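Local coordinates for protein decapping nuclease RAI1 (Scheffersomyces stipitis, PDB 5BTO) that hydrolyses NAD caps and other 5'-end structures, including triphosphates, from RNA in a metal-dependent reaction and, by binding RAT1, stabilises and stimulates that exoribonuclease, at residues A[10-20]-A[335-346]; A[79-87]-A[145-156]. One frame throughout, in Å; residues are numbered along the deposited sequence.

Contact 1. Residues A[10-20]-A[335-346]; sequences KTLSLQSRAKT and TALKWYGAVIEW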
loop_
_atom_site.group_PDB
_atom_site.type_symbol
_atom_site.label_atom_id
_atom_site.label_comp_id
_atom_site.label_asym_id
_atom_site.label_seq_id
_atom_site.Cartn_x
_atom_site.Cartn_y
_atom_site.Cartn_z
ATOM N N LYS A 10 8.579 3.837 -9.171
ATOM C CA LYS A 10 8.196 2.997 -8.025
ATOM C C LYS A 10 6.777 3.357 -7.566
ATOM O O LYS A 10 6.349 4.484 -7.728
ATOM C CB LYS A 10 9.148 3.230 -6.844
ATOM C CG LYS A 10 10.605 2.887 -7.131
ATOM C CD LYS A 10 11.519 3.253 -5.964
ATOM C CE LYS A 10 12.983 2.920 -6.252
ATOM N NZ LYS A 10 13.901 3.435 -5.186
ATOM N N THR A 11 6.066 2.410 -6.965
ATOM C CA THR A 11 4.664 2.628 -6.588
ATOM C C THR A 11 4.447 2.417 -5.101
ATOM O O THR A 11 4.982 1.486 -4.512
ATOM C CB THR A 11 3.709 1.689 -7.379
ATOM O OG1 THR A 11 3.828 1.964 -8.779
ATOM C CG2 THR A 11 2.260 1.891 -6.941
ATOM N N LEU A 12 3.665 3.309 -4.488
ATOM C CA LEU A 12 3.276 3.164 -3.095
ATOM C C LEU A 12 1.789 2.822 -3.028
ATOM O O LEU A 12 0.972 3.515 -3.624
ATOM C CB LEU A 12 3.543 4.476 -2.326
ATOM C CG LEU A 12 3.160 4.467 -0.845
ATOM C CD1 LEU A 12 4.042 3.533 -0.020
ATOM C CD2 LEU A 12 3.204 5.889 -0.256
ATOM N N SER A 13 1.447 1.748 -2.319
ATOM C CA SER A 13 0.044 1.366 -2.132
ATOM C C SER A 13 -0.737 2.471 -1.440
ATOM O O SER A 13 -0.273 3.022 -0.446
ATOM C CB SER A 13 -0.084 0.128 -1.257
ATOM O OG SER A 13 -1.462 -0.149 -1.027
ATOM N N LEU A 14 -1.930 2.764 -1.944
ATOM C CA LEU A 14 -2.802 3.729 -1.272
ATOM C C LEU A 14 -3.205 3.227 0.112
ATOM O O LEU A 14 -3.694 4.000 0.945
ATOM C CB LEU A 14 -4.071 3.988 -2.094
ATOM C CG LEU A 14 -3.886 4.657 -3.455
ATOM C CD1 LEU A 14 -5.247 4.965 -4.054
ATOM C CD2 LEU A 14 -3.045 5.925 -3.342
ATOM N N GLN A 15 -3.036 1.926 0.342
ATOM C CA GLN A 15 -3.370 1.315 1.624
ATOM C C GLN A 15 -2.249 1.437 2.658
ATOM O O GLN A 15 -2.405 0.990 3.784
ATOM C CB GLN A 15 -3.735 -0.169 1.436
ATOM C CG GLN A 15 -4.943 -0.387 0.561
ATOM C CD GLN A 15 -5.414 -1.835 0.563
ATOM O OE1 GLN A 15 -4.648 -2.758 0.868
ATOM N NE2 GLN A 15 -6.675 -2.043 0.224
ATOM N N SER A 16 -1.119 2.027 2.277
ATOM C CA SER A 16 0.040 2.051 3.174
ATOM C C SER A 16 -0.264 2.920 4.395
ATOM O O SER A 16 -0.836 3.996 4.260
ATOM C CB SER A 16 1.289 2.560 2.453
ATOM O OG SER A 16 2.452 2.188 3.167
ATOM N N ARG A 17 0.116 2.450 5.581
ATOM C CA ARG A 17 -0.175 3.181 6.816
ATOM C C ARG A 17 0.993 3.080 7.782
ATOM O O ARG A 17 1.459 1.974 8.087
ATOM C CB ARG A 17 -1.426 2.621 7.513
ATOM C CG ARG A 17 -2.733 2.717 6.733
ATOM C CD ARG A 17 -3.247 4.143 6.603
ATOM N NE ARG A 17 -4.542 4.205 5.911
ATOM C CZ ARG A 17 -4.679 4.317 4.592
ATOM N NH1 ARG A 17 -3.602 4.369 3.800
ATOM N NH2 ARG A 17 -5.893 4.377 4.056
ATOM N N ALA A 18 1.465 4.226 8.267
ATOM C CA ALA A 18 2.470 4.233 9.319
ATOM C C ALA A 18 1.814 3.982 10.672
ATOM O O ALA A 18 0.607 4.183 10.842
ATOM C CB ALA A 18 3.226 5.559 9.325
ATOM N N LYS A 19 2.603 3.527 11.635
ATOM C CA LYS A 19 2.114 3.434 13.001
ATOM C C LYS A 19 1.900 4.857 13.509
ATOM O O LYS A 19 2.610 5.778 13.101
ATOM C CB LYS A 19 3.143 2.721 13.872
ATOM C CG LYS A 19 2.581 2.126 15.147
ATOM C CD LYS A 19 1.729 0.903 14.849
ATOM C CE LYS A 19 1.711 -0.045 16.037
ATOM N NZ LYS A 19 3.083 -0.529 16.372
ATOM N N THR A 20 0.916 5.050 14.378
ATOM C CA THR A 20 0.705 6.364 14.967
ATOM C C THR A 20 1.907 6.702 15.835
ATOM O O THR A 20 2.363 5.876 16.619
ATOM C CB THR A 20 -0.594 6.421 15.805
ATOM O OG1 THR A 20 -1.729 6.393 14.929
ATOM C CG2 THR A 20 -0.645 7.699 16.622
ATOM N N THR A 335 -6.609 8.089 10.296
ATOM C CA THR A 335 -6.217 7.322 9.119
ATOM C C THR A 335 -5.435 8.206 8.147
ATOM O O THR A 335 -4.411 7.789 7.579
ATOM C CB THR A 335 -7.458 6.738 8.406
ATOM O OG1 THR A 335 -8.211 5.960 9.339
ATOM C CG2 THR A 335 -7.047 5.858 7.250
ATOM N N ALA A 336 -5.925 9.426 7.945
ATOM C CA ALA A 336 -5.262 10.380 7.067
ATOM C C ALA A 336 -3.822 10.587 7.530
ATOM O O ALA A 336 -2.883 10.557 6.722
ATOM C CB ALA A 336 -6.025 11.717 7.039
ATOM N N LEU A 337 -3.655 10.791 8.833
ATOM C CA LEU A 337 -2.326 11.054 9.392
ATOM C C LEU A 337 -1.388 9.849 9.246
ATOM O O LEU A 337 -0.191 10.015 8.995
ATOM C CB LEU A 337 -2.423 11.487 10.858
ATOM C CG LEU A 337 -1.148 12.070 11.468
ATOM C CD1 LEU A 337 -0.707 13.308 10.687
ATOM C CD2 LEU A 337 -1.381 12.414 12.941
ATOM N N LYS A 338 -1.926 8.644 9.407
ATOM C CA LYS A 338 -1.126 7.433 9.196
ATOM C C LYS A 338 -0.706 7.282 7.730
ATOM O O LYS A 338 0.419 6.848 7.441
ATOM C CB LYS A 338 -1.885 6.187 9.674
ATOM C CG LYS A 338 -2.088 6.108 11.185
ATOM C CD LYS A 338 -2.993 4.939 11.534
ATOM C CE LYS A 338 -3.396 4.952 12.994
ATOM N NZ LYS A 338 -4.402 3.895 13.310
ATOM N N TRP A 339 -1.601 7.615 6.799
ATOM C CA TRP A 339 -1.226 7.640 5.380
ATOM C C TRP A 339 -0.109 8.665 5.130
ATOM O O TRP A 339 0.886 8.397 4.455
ATOM C CB TRP A 339 -2.450 7.946 4.504
ATOM C CG TRP A 339 -2.115 8.544 3.166
ATOM C CD1 TRP A 339 -2.271 9.852 2.785
ATOM C CD2 TRP A 339 -1.545 7.865 2.036
ATOM N NE1 TRP A 339 -1.854 10.023 1.487
ATOM C CE2 TRP A 339 -1.406 8.820 1.001
ATOM C CE3 TRP A 339 -1.158 6.541 1.793
ATOM C CZ2 TRP A 339 -0.885 8.502 -0.252
ATOM C CZ3 TRP A 339 -0.643 6.217 0.543
ATOM C CH2 TRP A 339 -0.511 7.199 -0.467
ATOM N N TYR A 340 -0.276 9.862 5.673
ATOM C CA TYR A 340 0.709 10.900 5.450
ATOM C C TYR A 340 2.076 10.467 5.990
ATOM O O TYR A 340 3.108 10.675 5.345
ATOM C CB TYR A 340 0.223 12.180 6.145
ATOM C CG TYR A 340 1.169 13.345 6.058
ATOM C CD1 TYR A 340 1.494 13.919 4.831
ATOM C CD2 TYR A 340 1.706 13.902 7.211
ATOM C CE1 TYR A 340 2.358 15.013 4.755
ATOM C CE2 TYR A 340 2.561 14.983 7.148
ATOM C CZ TYR A 340 2.883 15.528 5.922
ATOM O OH TYR A 340 3.723 16.613 5.860
ATOM N N GLY A 341 2.078 9.843 7.162
ATOM C CA GLY A 341 3.317 9.356 7.745
ATOM C C GLY A 341 3.955 8.310 6.841
ATOM O O GLY A 341 5.178 8.263 6.693
ATOM N N ALA A 342 3.128 7.477 6.223
ATOM C CA ALA A 342 3.656 6.446 5.323
ATOM C C ALA A 342 4.317 7.069 4.095
ATOM O O ALA A 342 5.383 6.619 3.643
ATOM C CB ALA A 342 2.529 5.457 4.890
ATOM N N VAL A 343 3.667 8.083 3.531
ATOM C CA VAL A 343 4.180 8.749 2.349
ATOM C C VAL A 343 5.529 9.409 2.638
ATOM O O VAL A 343 6.490 9.235 1.884
ATOM C CB VAL A 343 3.219 9.846 1.854
ATOM C CG1 VAL A 343 3.880 10.664 0.740
ATOM C CG2 VAL A 343 1.905 9.235 1.404
ATOM N N ILE A 344 5.594 10.174 3.727
ATOM C CA ILE A 344 6.830 10.886 4.045
ATOM C C ILE A 344 7.973 9.890 4.314
ATOM O O ILE A 344 9.095 10.061 3.828
ATOM C CB ILE A 344 6.652 11.823 5.245
ATOM C CG1 ILE A 344 5.644 12.937 4.917
ATOM C CG2 ILE A 344 7.990 12.443 5.649
ATOM C CD1 ILE A 344 5.999 13.783 3.714
ATOM N N GLU A 345 7.693 8.859 5.099
ATOM C CA GLU A 345 8.707 7.828 5.361
ATOM C C GLU A 345 9.197 7.166 4.063
ATOM O O GLU A 345 10.396 6.934 3.883
ATOM C CB GLU A 345 8.146 6.768 6.301
ATOM C CG GLU A 345 9.133 5.675 6.678
ATOM C CD GLU A 345 8.462 4.536 7.428
ATOM O OE1 GLU A 345 7.562 3.899 6.844
ATOM O OE2 GLU A 345 8.820 4.283 8.602
ATOM N N TRP A 346 8.260 6.862 3.169
ATOM C CA TRP A 346 8.586 6.228 1.899
ATOM C C TRP A 346 9.488 7.124 1.046
ATOM O O TRP A 346 10.494 6.667 0.501
ATOM C CB TRP A 346 7.290 5.898 1.151
ATOM C CG TRP A 346 7.434 5.074 -0.090
ATOM C CD1 TRP A 346 7.857 3.777 -0.172
ATOM C CD2 TRP A 346 7.092 5.473 -1.422
ATOM N NE1 TRP A 346 7.810 3.350 -1.482
ATOM C CE2 TRP A 346 7.341 4.369 -2.268
ATOM C CE3 TRP A 346 6.605 6.659 -1.984
ATOM C CZ2 TRP A 346 7.120 4.414 -3.646
ATOM C CZ3 TRP A 346 6.379 6.707 -3.350
ATOM C CH2 TRP A 346 6.645 5.583 -4.172
HETATM O O HOH W 1 -3.970 5.171 15.948
#

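Contact 2. Residues A[79-87]-A[145-156]; sequences PEEKNMSDM and INSDEEIELARR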
loop_
_atom_site.group_PDB
_atom_site.type_symbol
_atom_site.label_atom_id
_atom_site.label_comp_id
_atom_site.label_asym_id
_atom_site.label_seq_id
_atom_site.Cartn_x
_atom_site.Cartn_y
_atom_site.Cartn_z
ATOM N N PRO A 79 -2.769 37.790 -11.005
ATOM C CA PRO A 79 -2.866 36.796 -12.082
ATOM C C PRO A 79 -2.399 35.426 -11.600
ATOM O O PRO A 79 -1.299 35.309 -11.063
ATOM C CB PRO A 79 -1.914 37.342 -13.151
ATOM C CG PRO A 79 -1.842 38.807 -12.880
ATOM C CD PRO A 79 -1.933 38.941 -11.389
ATOM N N GLU A 80 -3.230 34.406 -11.790
ATOM C CA GLU A 80 -2.974 33.090 -11.206
ATOM C C GLU A 80 -1.639 32.481 -11.645
ATOM O O GLU A 80 -1.097 31.606 -10.968
ATOM C CB GLU A 80 -4.139 32.136 -11.496
ATOM C CG GLU A 80 -4.181 30.904 -10.598
ATOM C CD GLU A 80 -4.356 31.238 -9.121
ATOM O OE1 GLU A 80 -4.489 32.435 -8.780
ATOM O OE2 GLU A 80 -4.362 30.299 -8.294
ATOM N N GLU A 81 -1.107 32.950 -12.769
ATOM C CA GLU A 81 0.198 32.498 -13.238
ATOM C C GLU A 81 1.328 33.290 -12.583
ATOM O O GLU A 81 2.507 33.060 -12.851
ATOM C CB GLU A 81 0.285 32.584 -14.762
ATOM C CG GLU A 81 -0.227 33.884 -15.348
ATOM C CD GLU A 81 -0.750 33.702 -16.757
ATOM O OE1 GLU A 81 -0.892 32.537 -17.190
ATOM O OE2 GLU A 81 -1.021 34.720 -17.430
ATOM N N LYS A 82 0.948 34.227 -11.721
ATOM C CA LYS A 82 1.906 34.963 -10.912
ATOM C C LYS A 82 1.703 34.584 -9.448
ATOM O O LYS A 82 2.197 35.255 -8.542
ATOM C CB LYS A 82 1.717 36.470 -11.104
ATOM C CG LYS A 82 1.538 36.883 -12.557
ATOM C CD LYS A 82 1.680 38.386 -12.746
ATOM C CE LYS A 82 1.586 38.762 -14.223
ATOM N NZ LYS A 82 2.149 40.114 -14.504
ATOM N N ASN A 83 0.977 33.493 -9.225
ATOM C CA ASN A 83 0.576 33.115 -7.876
ATOM C C ASN A 83 0.819 31.638 -7.565
ATOM O O ASN A 83 0.254 31.093 -6.615
ATOM C CB ASN A 83 -0.894 33.478 -7.652
ATOM C CG ASN A 83 -1.266 33.531 -6.184
ATOM O OD1 ASN A 83 -0.433 33.833 -5.330
ATOM N ND2 ASN A 83 -2.523 33.230 -5.884
ATOM N N MET A 84 1.658 30.994 -8.372
ATOM C CA MET A 84 2.045 29.613 -8.107
ATOM C C MET A 84 3.080 29.560 -6.985
ATOM O O MET A 84 3.924 30.453 -6.870
ATOM C CB MET A 84 2.583 28.943 -9.378
ATOM C CG MET A 84 1.498 28.612 -10.393
ATOM S SD MET A 84 2.115 27.927 -11.942
ATOM C CE MET A 84 3.110 29.292 -12.549
ATOM N N SER A 85 2.999 28.521 -6.156
ATOM C CA SER A 85 3.944 28.329 -5.061
ATOM C C SER A 85 5.368 28.433 -5.576
ATOM O O SER A 85 5.737 27.770 -6.549
ATOM C CB SER A 85 3.734 26.976 -4.383
ATOM O OG SER A 85 2.770 27.069 -3.348
ATOM N N ASP A 86 6.168 29.246 -4.896
ATOM C CA ASP A 86 7.472 29.647 -5.394
ATOM C C ASP A 86 8.590 29.275 -4.422
ATOM O O ASP A 86 8.715 29.864 -3.346
ATOM C CB ASP A 86 7.453 31.161 -5.621
ATOM C CG ASP A 86 8.758 31.694 -6.161
ATOM O OD1 ASP A 86 9.561 30.897 -6.689
ATOM O OD2 ASP A 86 8.968 32.922 -6.069
ATOM N N MET A 87 9.413 28.303 -4.801
ATOM C CA MET A 87 10.511 27.901 -3.941
ATOM C C MET A 87 11.553 29.022 -3.832
ATOM O O MET A 87 12.285 29.097 -2.851
ATOM C CB MET A 87 11.141 26.595 -4.448
ATOM C CG MET A 87 12.241 26.008 -3.559
ATOM S SD MET A 87 11.744 25.539 -1.878
ATOM C CE MET A 87 10.430 24.379 -2.207
ATOM N N ILE A 145 10.819 20.092 -2.018
ATOM C CA ILE A 145 9.596 19.641 -2.692
ATOM C C ILE A 145 8.740 20.828 -3.103
ATOM O O ILE A 145 8.409 21.676 -2.262
ATOM C CB ILE A 145 8.765 18.724 -1.770
ATOM C CG1 ILE A 145 9.620 17.532 -1.304
ATOM C CG2 ILE A 145 7.481 18.241 -2.482
ATOM C CD1 ILE A 145 8.891 16.543 -0.412
ATOM N N ASN A 146 8.393 20.904 -4.386
ATOM C CA ASN A 146 7.456 21.925 -4.856
ATOM C C ASN A 146 6.518 21.363 -5.902
ATOM O O ASN A 146 6.767 20.296 -6.458
ATOM C CB ASN A 146 8.172 23.150 -5.442
ATOM C CG ASN A 146 7.251 24.379 -5.521
ATOM O OD1 ASN A 146 6.201 24.427 -4.874
ATOM N ND2 ASN A 146 7.637 25.364 -6.312
ATOM N N SER A 147 5.442 22.084 -6.179
ATOM C CA SER A 147 4.613 21.763 -7.333
ATOM C C SER A 147 5.389 22.076 -8.607
ATOM O O SER A 147 6.373 22.825 -8.589
ATOM C CB SER A 147 3.326 22.586 -7.305
ATOM O OG SER A 147 3.612 23.967 -7.139
ATOM N N ASP A 148 4.943 21.505 -9.720
ATOM C CA ASP A 148 5.587 21.764 -10.996
ATOM C C ASP A 148 4.902 22.910 -11.737
ATOM O O ASP A 148 3.698 22.868 -11.996
ATOM C CB ASP A 148 5.589 20.501 -11.850
ATOM C CG ASP A 148 6.361 20.677 -13.141
ATOM O OD1 ASP A 148 7.609 20.638 -13.108
ATOM O OD2 ASP A 148 5.720 20.847 -14.194
ATOM N N GLU A 149 5.682 23.926 -12.086
ATOM C CA GLU A 149 5.143 25.142 -12.687
ATOM C C GLU A 149 4.299 24.876 -13.931
ATOM O O GLU A 149 3.163 25.342 -14.033
ATOM C CB GLU A 149 6.280 26.116 -13.015
ATOM C CG GLU A 149 5.815 27.464 -13.520
ATOM C CD GLU A 149 6.941 28.477 -13.587
ATOM O OE1 GLU A 149 7.983 28.257 -12.935
ATOM O OE2 GLU A 149 6.783 29.493 -14.293
ATOM N N GLU A 150 4.853 24.122 -14.873
ATOM C CA GLU A 150 4.167 23.871 -16.137
ATOM C C GLU A 150 2.880 23.073 -15.914
ATOM O O GLU A 150 1.828 23.415 -16.450
ATOM C CB GLU A 150 5.094 23.147 -17.121
ATOM C CG GLU A 150 5.226 21.663 -16.835
ATOM C CD GLU A 150 6.469 21.043 -17.432
ATOM O OE1 GLU A 150 6.940 21.528 -18.486
ATOM O OE2 GLU A 150 6.971 20.065 -16.837
ATOM N N ILE A 151 2.961 22.020 -15.106
ATOM C CA ILE A 151 1.792 21.189 -14.841
ATOM C C ILE A 151 0.694 22.002 -14.166
ATOM O O ILE A 151 -0.481 21.898 -14.529
ATOM C CB ILE A 151 2.151 19.945 -13.999
ATOM C CG1 ILE A 151 2.954 18.954 -14.850
ATOM C CG2 ILE A 151 0.887 19.291 -13.440
ATOM C CD1 ILE A 151 3.391 17.701 -14.105
ATOM N N GLU A 152 1.082 22.834 -13.203
ATOM C CA GLU A 152 0.119 23.691 -12.512
ATOM C C GLU A 152 -0.556 24.668 -13.460
ATOM O O GLU A 152 -1.763 24.893 -13.371
ATOM C CB GLU A 152 0.784 24.455 -11.366
ATOM C CG GLU A 152 1.095 23.583 -10.178
ATOM C CD GLU A 152 -0.096 22.738 -9.760
ATOM O OE1 GLU A 152 -1.203 23.300 -9.577
ATOM O OE2 GLU A 152 0.076 21.509 -9.625
ATOM N N LEU A 153 0.228 25.255 -14.358
ATOM C CA LEU A 153 -0.306 26.206 -15.327
ATOM C C LEU A 153 -1.333 25.534 -16.224
ATOM O O LEU A 153 -2.433 26.046 -16.424
ATOM C CB LEU A 153 0.820 26.798 -16.176
ATOM C CG LEU A 153 1.641 27.919 -15.532
ATOM C CD1 LEU A 153 2.850 28.282 -16.392
ATOM C CD2 LEU A 153 0.768 29.139 -15.289
ATOM N N ALA A 154 -0.964 24.377 -16.759
ATOM C CA ALA A 154 -1.839 23.646 -17.662
ATOM C C ALA A 154 -3.105 23.185 -16.952
ATOM O O ALA A 154 -4.185 23.158 -17.544
ATOM C CB ALA A 154 -1.104 22.459 -18.263
ATOM N N ARG A 155 -2.966 22.833 -15.678
ATOM C CA ARG A 155 -4.061 22.249 -14.915
ATOM C C ARG A 155 -5.165 23.259 -14.599
ATOM O O ARG A 155 -6.350 22.957 -14.745
ATOM C CB ARG A 155 -3.520 21.623 -13.630
ATOM C CG ARG A 155 -4.489 20.706 -12.905
ATOM C CD ARG A 155 -3.734 19.685 -12.059
ATOM N NE ARG A 155 -3.221 18.576 -12.864
ATOM C CZ ARG A 155 -2.307 17.701 -12.450
ATOM N NH1 ARG A 155 -1.771 17.797 -11.230
ATOM N NH2 ARG A 155 -1.921 16.729 -13.263
ATOM N N ARG A 156 -4.781 24.457 -14.174
ATOM C CA ARG A 156 -5.769 25.479 -13.844
ATOM C C ARG A 156 -6.531 25.938 -15.086
ATOM O O ARG A 156 -7.743 26.154 -15.038
ATOM C CB ARG A 156 -5.119 26.668 -13.131
ATOM C CG ARG A 156 -4.581 26.339 -11.743
ATOM C CD ARG A 156 -4.230 27.602 -10.970
ATOM N NE ARG A 156 -2.887 27.548 -10.400
ATOM C CZ ARG A 156 -2.617 27.231 -9.136
ATOM N NH1 ARG A 156 -3.601 26.940 -8.296
ATOM N NH2 ARG A 156 -1.359 27.208 -8.711
HETATM O O HOH W 2 5.011 25.697 -8.965
HETATM O O HOH W 3 1.654 25.850 -6.715
HETATM O O HOH W 4 9.595 27.142 -7.581
#

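Contact 1. Residues A[10-20]-A[335-346]
Leu12 sets its CB over one face of the Trp346 indole, 3.5 Å from the centroid of the six-membered ring and almost exactly on the ring normal, a CH-pi contact. With CG anti to the backbone N (chi1 179°), the two methyls of Leu12 divide the work: CD1 stays over the pyrrole side of Trp346, while CD2 touches Trp339 CZ3 and Val343 CG2 on its far side and still meets Trp346 CE3. A branched leucine suits this place because it can serve two indoles at once. Trp339 in turn pushes its ring edge into the turn of residues 13-16, where Ser13 O and Ser16 O lie near the ring plane. Farther along, small residues bring loop and helix together: Ala18 CB rests 3.6 Å from Ala342 N, beside Gly341. Here Ala18 N donates a nearly straight bond to Lys338 O (2.9 Å, 172°), which also accepts Ala342 N from the opposite face of its carbonyl plane.

Arg17 bends at chi2 (-70°) and lays its guanidinium across Trp339 CB, with Thr335 CG2 3.3 Å from Arg17 NE. Its NH1 grips both Leu14 O (2.9 Å) and Ser16 O (2.8 Å), tying its own loop. A leucine in its place would probably leave these two carbonyls without their shared donor and the turn less firmly closed over Trp339. Toward solvent the fit is looser: the extended Lys338 chain runs past Thr20, and a water joins Thr20 OG1 to Lys338 NZ, weakly on the lysine side. Ser13 and Ser16 instead turn their hydroxyls to Glu50 and Asp49 of the second subunit. The whole is a strand of the large mixed sheet and its following loop packed on helix 333-350, in the PD-(D/E)XK nuclease fold of the DXO/Dom3Z family.

Contact 2. Residues A[79-87]-A[145-156]
Asn146 reaches over to Ser85 and spends its amide on the loop: ND2 donates to Ser85 O at 3.1 Å and 174°, with the acceptor in the amide plane but the donor well above the plane of the Ser85 carbonyl. With CG anti to the backbone N (chi1 -162°), the asparagine amide presents this N-H to the loop and keeps a second one for a water, a weak bond; that water also accepts Met87 N (3.0 Å). Two more waters complete the seam. One accepts Ser85 N and pairs with Ser147 OG, 2.7 Å from it; the other donates to Ser85 O and meets Ser147 OG as well.

The seam lies where strand 142-147 of the large mixed sheet gives way to helix 149-166, with Asp148 as N-cap, in the PD-(D/E)XK nuclease fold. Asp86 likewise caps helix 87-101, its OD1 accepting Lys88 N, while Asp86 O accepts the hydroxyl of the substrate-binding Tyr114.

Beyond the waters, the flexible, unbranched Met84 fits against the helix, its chain bent at chi3 (-62°) to set CE 3.6 Å from Leu153 CG and against Glu149 CG. At the exposed end, Glu80 OE2 stands over a face of the Arg156 guanidinium, 3.4 Å from NH1, the two planes nearly perpendicular; the polar link is one of charge alone, as no N-H points at the oxygen, while Glu80 CG packs against Arg156 CD.

How the contacts relate
Both contacts reach the large mixed sheet, contact 1 at strand 9-12, outermost within the chain, and contact 2 at the interior strand 142-147. Along the chain, contact 2 is nested within the loop that contact 1 closes. Their centres are 26 Å apart and their nearest atoms about 6 Å, without touching. Helix 115-123 touches both: Leu121 and Leu122 pack on helix 333-350 of contact 1, and Leu117 on Asn146 and Ser147 of contact 2. Only contact 2 borders the substrate site, the side chain of Ser85 being about 4 Å from that of Tyr114 and about 9 Å from that of Glu235. Contact 1 instead faces the second subunit.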